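Local coordinates for protein nonribosomal peptide synthase (PDB 5JJP) that activates aliphatic beta-amino acids by adenylation, probably at the expense of ATP, as an enzyme of nonribosomal peptide synthesis, at residues Asn30-Leu35 with Ala100-Phe105; Leu79-Gly84 with Leu107-Ile112; Asp44-Val49 with Leu57-Tyr62. All blocks are in the same frame, centred on the assembly; numbering follows the deposited sequence.

Contact 1: Asn30-Leu35 with Ala100-Phe105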
# COMPACT_ATOMS: atom_id res chain seq x y z
N ASN A 30 13.83 -1.30 -8.55
CA ASN A 30 13.18 -0.03 -8.19
C ASN A 30 11.70 -0.14 -8.45
O ASN A 30 11.25 -0.66 -9.48
CB ASN A 30 13.76 1.10 -9.00
CG ASN A 30 13.39 2.49 -8.47
OD1 ASN A 30 12.22 2.91 -8.47
ND2 ASN A 30 14.40 3.20 -7.95
N LEU A 31 10.90 0.32 -7.52
CA LEU A 31 9.43 0.23 -7.63
C LEU A 31 8.95 0.88 -8.91
O LEU A 31 7.90 0.49 -9.43
CB LEU A 31 8.74 0.91 -6.42
CG LEU A 31 8.79 0.01 -5.19
CD1 LEU A 31 8.58 0.75 -3.89
CD2 LEU A 31 7.75 -1.10 -5.35
N ARG A 32 9.70 1.86 -9.40
CA ARG A 32 9.32 2.56 -10.57
C ARG A 32 9.30 1.59 -11.72
O ARG A 32 8.42 1.66 -12.57
CB ARG A 32 10.32 3.70 -10.83
CG ARG A 32 10.30 4.30 -12.20
CD ARG A 32 9.12 5.20 -12.37
NE ARG A 32 9.20 5.84 -13.68
CZ ARG A 32 8.88 5.25 -14.82
NH1 ARG A 32 8.44 4.03 -14.82
NH2 ARG A 32 8.99 5.93 -15.97
N ASP A 33 10.29 0.70 -11.74
CA ASP A 33 10.41 -0.26 -12.83
C ASP A 33 9.45 -1.40 -12.60
O ASP A 33 8.68 -1.76 -13.51
CB ASP A 33 11.84 -0.77 -12.97
CG ASP A 33 12.85 0.37 -13.14
OD1 ASP A 33 12.56 1.38 -13.79
OD2 ASP A 33 13.97 0.23 -12.61
N TYR A 34 9.48 -1.96 -11.39
CA TYR A 34 8.68 -3.14 -11.12
C TYR A 34 7.20 -2.85 -11.35
O TYR A 34 6.50 -3.66 -11.95
CB TYR A 34 8.95 -3.77 -9.72
CG TYR A 34 8.21 -5.07 -9.58
CD1 TYR A 34 8.72 -6.23 -10.13
CD2 TYR A 34 6.96 -5.15 -8.96
CE1 TYR A 34 8.03 -7.44 -10.03
CE2 TYR A 34 6.26 -6.35 -8.82
CZ TYR A 34 6.79 -7.49 -9.38
OH TYR A 34 6.14 -8.69 -9.29
N LEU A 35 6.71 -1.73 -10.85
CA LEU A 35 5.27 -1.50 -10.90
C LEU A 35 4.77 -1.33 -12.34
O LEU A 35 3.61 -1.54 -12.58
CB LEU A 35 4.87 -0.29 -10.08
CG LEU A 35 5.15 -0.37 -8.56
CD1 LEU A 35 4.47 0.79 -7.85
CD2 LEU A 35 4.69 -1.67 -7.95
N ALA A 100 3.59 11.40 -9.53
CA ALA A 100 4.52 12.01 -8.52
C ALA A 100 5.24 11.00 -7.65
O ALA A 100 6.50 11.12 -7.46
CB ALA A 100 3.77 12.94 -7.62
N PHE A 101 4.52 9.97 -7.18
CA PHE A 101 5.21 9.01 -6.31
C PHE A 101 6.12 8.10 -7.10
O PHE A 101 7.22 7.79 -6.64
CB PHE A 101 4.29 8.33 -5.28
CG PHE A 101 3.44 7.20 -5.79
CD1 PHE A 101 2.06 7.24 -5.57
CD2 PHE A 101 4.00 6.04 -6.28
CE1 PHE A 101 1.26 6.22 -5.98
CE2 PHE A 101 3.21 4.98 -6.64
CZ PHE A 101 1.83 5.07 -6.49
N LEU A 102 5.74 7.81 -8.35
CA LEU A 102 6.62 7.12 -9.24
C LEU A 102 7.89 7.96 -9.54
O LEU A 102 9.01 7.41 -9.68
CB LEU A 102 5.89 6.74 -10.54
CG LEU A 102 4.84 5.66 -10.45
CD1 LEU A 102 4.14 5.47 -11.79
CD2 LEU A 102 5.44 4.34 -10.00
N ALA A 103 7.72 9.26 -9.72
CA ALA A 103 8.88 10.09 -9.98
C ALA A 103 9.81 10.03 -8.75
O ALA A 103 11.00 9.82 -8.89
CB ALA A 103 8.46 11.52 -10.27
N CYS A 104 9.24 10.16 -7.55
CA CYS A 104 10.06 10.06 -6.33
C CYS A 104 10.81 8.72 -6.25
O CYS A 104 12.00 8.71 -5.89
CB CYS A 104 9.22 10.24 -5.07
SG CYS A 104 8.51 11.91 -4.88
N PHE A 105 10.11 7.61 -6.53
CA PHE A 105 10.78 6.31 -6.56
C PHE A 105 12.00 6.34 -7.47
O PHE A 105 13.06 5.82 -7.07
CB PHE A 105 9.90 5.19 -7.09
CG PHE A 105 8.77 4.76 -6.17
CD1 PHE A 105 8.88 4.82 -4.79
CD2 PHE A 105 7.63 4.18 -6.73
CE1 PHE A 105 7.88 4.33 -3.99
CE2 PHE A 105 6.63 3.71 -5.93
CZ PHE A 105 6.74 3.77 -4.56
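F105 reaches from helix 95-107 onto the first turn of helix 31-37, and its side chain can be followed atom by atom. CB lies beside N30 OD1 at 3.5 Å, with R32 CB also close by. CG comes next, set beside the backbone N of F105 (chi1 -72°), which leads the ring in over L31. From there L31 CB sits over one face of the ring, 3.6 Å from its centroid, in a CH-pi contact displaced toward CD2 and CE2. At the far end of the ring, F105 CZ meets L31 CD1 at 3.6 Å, while F105 CE2 brushes L35 CD1. The opposite face carries the carbonyl oxygen of F101, one turn earlier.

N30 joins the two helices with its amide. Its OD1 takes the N-H of R32 on a lone pair, in the carbonyl plane, at 2.9 Å: this is the N-cap of helix 31-37. Its ND2 donates to F105 O at 3.1 Å, approaching from 48° above that carbonyl's plane. R32 CD passes L102 O, and its guanidinium continues to salt bridges with E66 and D70 on helix 62-77. L31 also packs on helix 201-212 and L35 on helix 232-243, while the F105 ring meets F111 of strand 111-114, consistent with a helical layer buried between two sheets of the five-layered sandwich.

Contact 2: Leu79-Gly84 with Leu107-Ile112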
# COMPACT_ATOMS: atom_id res chain seq x y z
N LEU A 79 15.91 20.23 -8.75
CA LEU A 79 15.95 20.85 -7.44
C LEU A 79 17.20 20.49 -6.66
O LEU A 79 17.50 21.10 -5.64
CB LEU A 79 14.71 20.50 -6.63
CG LEU A 79 13.41 20.93 -7.28
CD1 LEU A 79 12.26 20.49 -6.41
CD2 LEU A 79 13.39 22.43 -7.45
N GLY A 80 17.97 19.53 -7.16
CA GLY A 80 19.26 19.23 -6.57
C GLY A 80 19.19 18.39 -5.32
O GLY A 80 20.19 18.30 -4.61
N LEU A 81 18.04 17.76 -5.04
CA LEU A 81 17.95 16.90 -3.84
C LEU A 81 18.80 15.64 -4.01
O LEU A 81 18.99 15.18 -5.12
CB LEU A 81 16.52 16.53 -3.52
CG LEU A 81 15.53 17.69 -3.34
CD1 LEU A 81 14.15 17.09 -3.12
CD2 LEU A 81 15.91 18.53 -2.14
N ASP A 82 19.23 15.06 -2.90
CA ASP A 82 20.06 13.86 -2.90
C ASP A 82 19.21 12.60 -2.66
O ASP A 82 18.17 12.69 -2.02
CB ASP A 82 21.07 13.95 -1.74
CG ASP A 82 22.38 13.20 -2.01
OD1 ASP A 82 22.56 12.62 -3.10
OD2 ASP A 82 23.26 13.26 -1.13
N VAL A 83 19.67 11.43 -3.17
CA VAL A 83 19.02 10.18 -2.88
C VAL A 83 18.98 10.08 -1.35
O VAL A 83 20.00 10.29 -0.69
CB VAL A 83 19.82 8.99 -3.48
CG1 VAL A 83 19.32 7.65 -2.94
CG2 VAL A 83 19.80 9.03 -5.02
N GLY A 84 17.81 9.71 -0.80
CA GLY A 84 17.57 9.66 0.63
C GLY A 84 16.74 10.79 1.21
O GLY A 84 16.09 10.65 2.26
N LEU A 107 13.91 8.74 -8.52
CA LEU A 107 14.97 9.65 -8.04
C LEU A 107 15.53 9.20 -6.70
O LEU A 107 16.49 9.73 -6.24
CB LEU A 107 14.38 11.06 -7.89
CG LEU A 107 13.94 11.74 -9.22
CD1 LEU A 107 13.37 13.14 -9.05
CD2 LEU A 107 15.10 11.77 -10.21
N GLY A 108 14.95 8.18 -6.10
CA GLY A 108 15.38 7.71 -4.82
C GLY A 108 15.01 8.63 -3.68
O GLY A 108 15.75 8.69 -2.69
N LEU A 109 13.89 9.34 -3.83
CA LEU A 109 13.45 10.27 -2.82
C LEU A 109 12.31 9.64 -2.04
O LEU A 109 11.18 9.62 -2.52
CB LEU A 109 13.00 11.60 -3.42
CG LEU A 109 14.06 12.30 -4.28
CD1 LEU A 109 13.48 13.51 -5.02
CD2 LEU A 109 15.27 12.73 -3.41
N PRO A 110 12.60 9.11 -0.86
CA PRO A 110 11.53 8.50 -0.15
C PRO A 110 10.47 9.55 0.21
O PRO A 110 10.80 10.63 0.72
CB PRO A 110 12.19 7.96 1.12
CG PRO A 110 13.41 8.78 1.31
CD PRO A 110 13.87 9.06 -0.09
N PHE A 111 9.22 9.20 -0.00
CA PHE A 111 8.13 10.13 0.29
C PHE A 111 7.28 9.67 1.46
O PHE A 111 7.23 8.49 1.79
CB PHE A 111 7.26 10.34 -0.96
CG PHE A 111 6.54 9.12 -1.39
CD1 PHE A 111 5.30 8.84 -0.91
CD2 PHE A 111 7.14 8.23 -2.31
CE1 PHE A 111 4.66 7.68 -1.32
CE2 PHE A 111 6.51 7.08 -2.69
CZ PHE A 111 5.27 6.81 -2.20
N ILE A 112 6.61 10.62 2.06
CA ILE A 112 5.67 10.40 3.14
C ILE A 112 4.36 10.84 2.54
O ILE A 112 4.21 12.03 2.30
CB ILE A 112 5.83 11.35 4.35
CG1 ILE A 112 7.28 11.62 4.76
CG2 ILE A 112 5.03 10.89 5.52
CD1 ILE A 112 8.11 10.44 4.98
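This is a loop-to-loop contact, with V83 and G84 laid against G108 to P110 where two helix-to-strand connections enter the same end of a sheet. Segment 79-84 leads from helix 62-77 toward strand 87-90, and the other segment, residues 107-112, leads from helix 95-107 into strand 111-114. One straight backbone hydrogen bond crosses, from G84 N to G108 O at 3.0 Å with 172° at the hydrogen. V83 straddles the turn: its CG1 lies near G108 O, and its CG2, beside the backbone N, touches L107 O at 3.6 Å.

G108 ends its helix in a Schellman motif with positive phi, and a CB there would fall about 3.1 Å from V83 CG1, so glycine suits both the turn and the neighbour. The two strands that follow are adjacent and parallel, linked by helix 95-107 in a beta-alpha-beta crossover.

L109 packs beside the bond, against L81 and D82. Its CD2 presses on D82 O at 3.2 Å and meets L81 CB at 4.0 Å, the two leucine side chains crossing at about a right angle. P110 CG rests on G84 O at 3.4 Å. The carboxylate of D82 turns elsewhere, accepting from the backbone N-H groups of R172 and R173.

Contact 3: Asp44-Val49 with Leu57-Tyr62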
# COMPACT_ATOMS: atom_id res chain seq x y z
N ASP A 44 -1.25 1.29 -24.04
CA ASP A 44 -2.37 2.20 -24.25
C ASP A 44 -3.59 1.84 -23.44
O ASP A 44 -4.55 2.58 -23.45
CB ASP A 44 -2.70 2.28 -25.74
CG ASP A 44 -1.55 2.89 -26.57
OD1 ASP A 44 -0.99 3.94 -26.18
OD2 ASP A 44 -1.25 2.31 -27.63
N LYS A 45 -3.54 0.72 -22.74
CA LYS A 45 -4.57 0.37 -21.75
C LYS A 45 -4.63 1.41 -20.65
O LYS A 45 -3.62 2.00 -20.29
CB LYS A 45 -4.22 -0.98 -21.11
CG LYS A 45 -5.08 -1.42 -19.93
CD LYS A 45 -4.52 -2.69 -19.34
CE LYS A 45 -5.58 -3.64 -18.76
NZ LYS A 45 -6.37 -3.24 -17.57
N PRO A 46 -5.83 1.65 -20.08
CA PRO A 46 -5.96 2.53 -18.93
C PRO A 46 -5.26 1.98 -17.66
O PRO A 46 -5.52 0.87 -17.26
CB PRO A 46 -7.47 2.62 -18.71
CG PRO A 46 -8.07 2.23 -20.03
CD PRO A 46 -7.14 1.21 -20.59
N ALA A 47 -4.43 2.81 -17.05
CA ALA A 47 -3.69 2.48 -15.82
C ALA A 47 -4.44 3.01 -14.66
O ALA A 47 -4.61 2.33 -13.65
CB ALA A 47 -2.31 3.12 -15.88
N ILE A 48 -4.90 4.25 -14.80
CA ILE A 48 -5.72 4.95 -13.83
C ILE A 48 -6.96 5.53 -14.48
O ILE A 48 -6.88 6.24 -15.45
CB ILE A 48 -4.95 6.11 -13.19
CG1 ILE A 48 -4.04 5.55 -12.11
CG2 ILE A 48 -5.75 6.84 -12.16
CD1 ILE A 48 -2.65 5.21 -12.41
N VAL A 49 -8.08 5.37 -13.79
CA VAL A 49 -9.32 6.00 -14.14
C VAL A 49 -9.69 6.99 -13.04
O VAL A 49 -9.56 6.67 -11.87
CB VAL A 49 -10.42 4.93 -14.31
CG1 VAL A 49 -11.76 5.57 -14.54
CG2 VAL A 49 -10.08 4.01 -15.47
N LEU A 57 -15.92 10.11 -16.95
CA LEU A 57 -14.62 9.56 -16.54
C LEU A 57 -13.49 9.87 -17.50
O LEU A 57 -13.71 10.01 -18.71
CB LEU A 57 -14.69 8.05 -16.34
CG LEU A 57 -15.65 7.59 -15.26
CD1 LEU A 57 -15.72 6.08 -15.28
CD2 LEU A 57 -15.29 8.09 -13.85
N ARG A 58 -12.28 9.98 -16.94
CA ARG A 58 -11.04 10.23 -17.66
C ARG A 58 -10.17 9.01 -17.46
O ARG A 58 -10.27 8.37 -16.44
CB ARG A 58 -10.32 11.45 -17.08
CG ARG A 58 -8.93 11.76 -17.66
CD ARG A 58 -8.16 12.71 -16.75
NE ARG A 58 -8.85 14.00 -16.64
CZ ARG A 58 -8.86 14.76 -15.54
NH1 ARG A 58 -8.24 14.37 -14.43
NH2 ARG A 58 -9.53 15.92 -15.54
N PHE A 59 -9.33 8.67 -18.44
CA PHE A 59 -8.44 7.49 -18.35
C PHE A 59 -7.01 8.01 -18.52
O PHE A 59 -6.77 8.87 -19.36
CB PHE A 59 -8.79 6.42 -19.45
CG PHE A 59 -10.29 6.05 -19.52
CD1 PHE A 59 -11.20 6.85 -20.23
CD2 PHE A 59 -10.80 4.91 -18.87
CE1 PHE A 59 -12.56 6.53 -20.28
CE2 PHE A 59 -12.16 4.58 -18.92
CZ PHE A 59 -13.03 5.39 -19.63
N VAL A 60 -6.07 7.50 -17.75
CA VAL A 60 -4.68 7.74 -18.05
C VAL A 60 -4.06 6.39 -18.38
O VAL A 60 -4.12 5.46 -17.59
CB VAL A 60 -3.97 8.43 -16.85
CG1 VAL A 60 -2.50 8.65 -17.19
CG2 VAL A 60 -4.62 9.78 -16.55
N SER A 61 -3.49 6.27 -19.56
CA SER A 61 -2.90 5.02 -19.96
C SER A 61 -1.56 4.76 -19.27
O SER A 61 -0.94 5.67 -18.79
CB SER A 61 -2.72 4.94 -21.49
OG SER A 61 -1.75 5.87 -21.90
N TYR A 62 -1.13 3.50 -19.28
CA TYR A 62 0.18 3.14 -18.84
C TYR A 62 1.22 4.05 -19.44
O TYR A 62 2.08 4.57 -18.73
CB TYR A 62 0.50 1.67 -19.16
CG TYR A 62 -0.02 0.78 -18.08
CD1 TYR A 62 0.77 0.54 -16.95
CD2 TYR A 62 -1.30 0.31 -18.08
CE1 TYR A 62 0.29 -0.19 -15.89
CE2 TYR A 62 -1.76 -0.45 -17.05
CZ TYR A 62 -0.93 -0.69 -15.94
OH TYR A 62 -1.34 -1.45 -14.88
O HOH W 1 -1.87 6.28 -24.56
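V60 O is gripped by two backbone donors at once, A47 N at 2.7 Å and I48 N at 3.1 Å. Two consecutive residues facing one partner make a classic beta bulge, here in the hairpin of strands 46-51 and 57-61, with the chain turning a corner at A47. I48 N comes in the plane of the V60 carbonyl, A47 N tilted 18° from it. Beyond the bulge the regular antiparallel ladder resumes, with V60 N donating to I48 O at 2.7 Å.

On the face of the hairpin shared by V49 and F59, the side chains lie alongside each other, V49 CG2 against F59 CD2 at 3.6 Å, and P46 CG lies 4.0 Å from the same F59 CD2. I48 and V60 point to the opposite face and meet A95 of helix 95-107.

Past the strand, Y62 N donates to K45 O in almost exact line with the C=O bond (178°). The Y62 ring then swings back over the bulge, and A47 CB stands over its centre, 3.7 Å from the centroid. The Y62 hydroxyl is hydrogen-bonded to the carbonyls of L242 and A246. With an alanine in place of Y62, A47 CB would probably lose its aromatic cover, and those two carbonyls their hydroxyl partner. S61 OG, held between its own backbone N and carbonyl carbon (chi1 67°), meets a water at 2.7 Å that donates to D44 OD1 at 3.0 Å.

How the contacts relate
From the N terminus, 30-35 opens the widest loop, which contact 1 closes when helix 95-107 returns to helix 31-37. Contact 3 forms and completes within that loop, as the local hairpin leading into helix 62-77. Contact 2 then opens at 79-84, still before contact 1 closes, and itself closes only at 107-112, so contacts 1 and 2 cross. These two also touch directly: C104 O lies 2.9 Å from L109 N, a probable hydrogen bond, and F111 packs against F101. Contact 3 stands apart, its centre about 17 Å from that of contact 1. Contact 1 thus joins two helices, contact 2 the approaches to strands 87-90 and 111-114, and contact 3 is the hairpin itself.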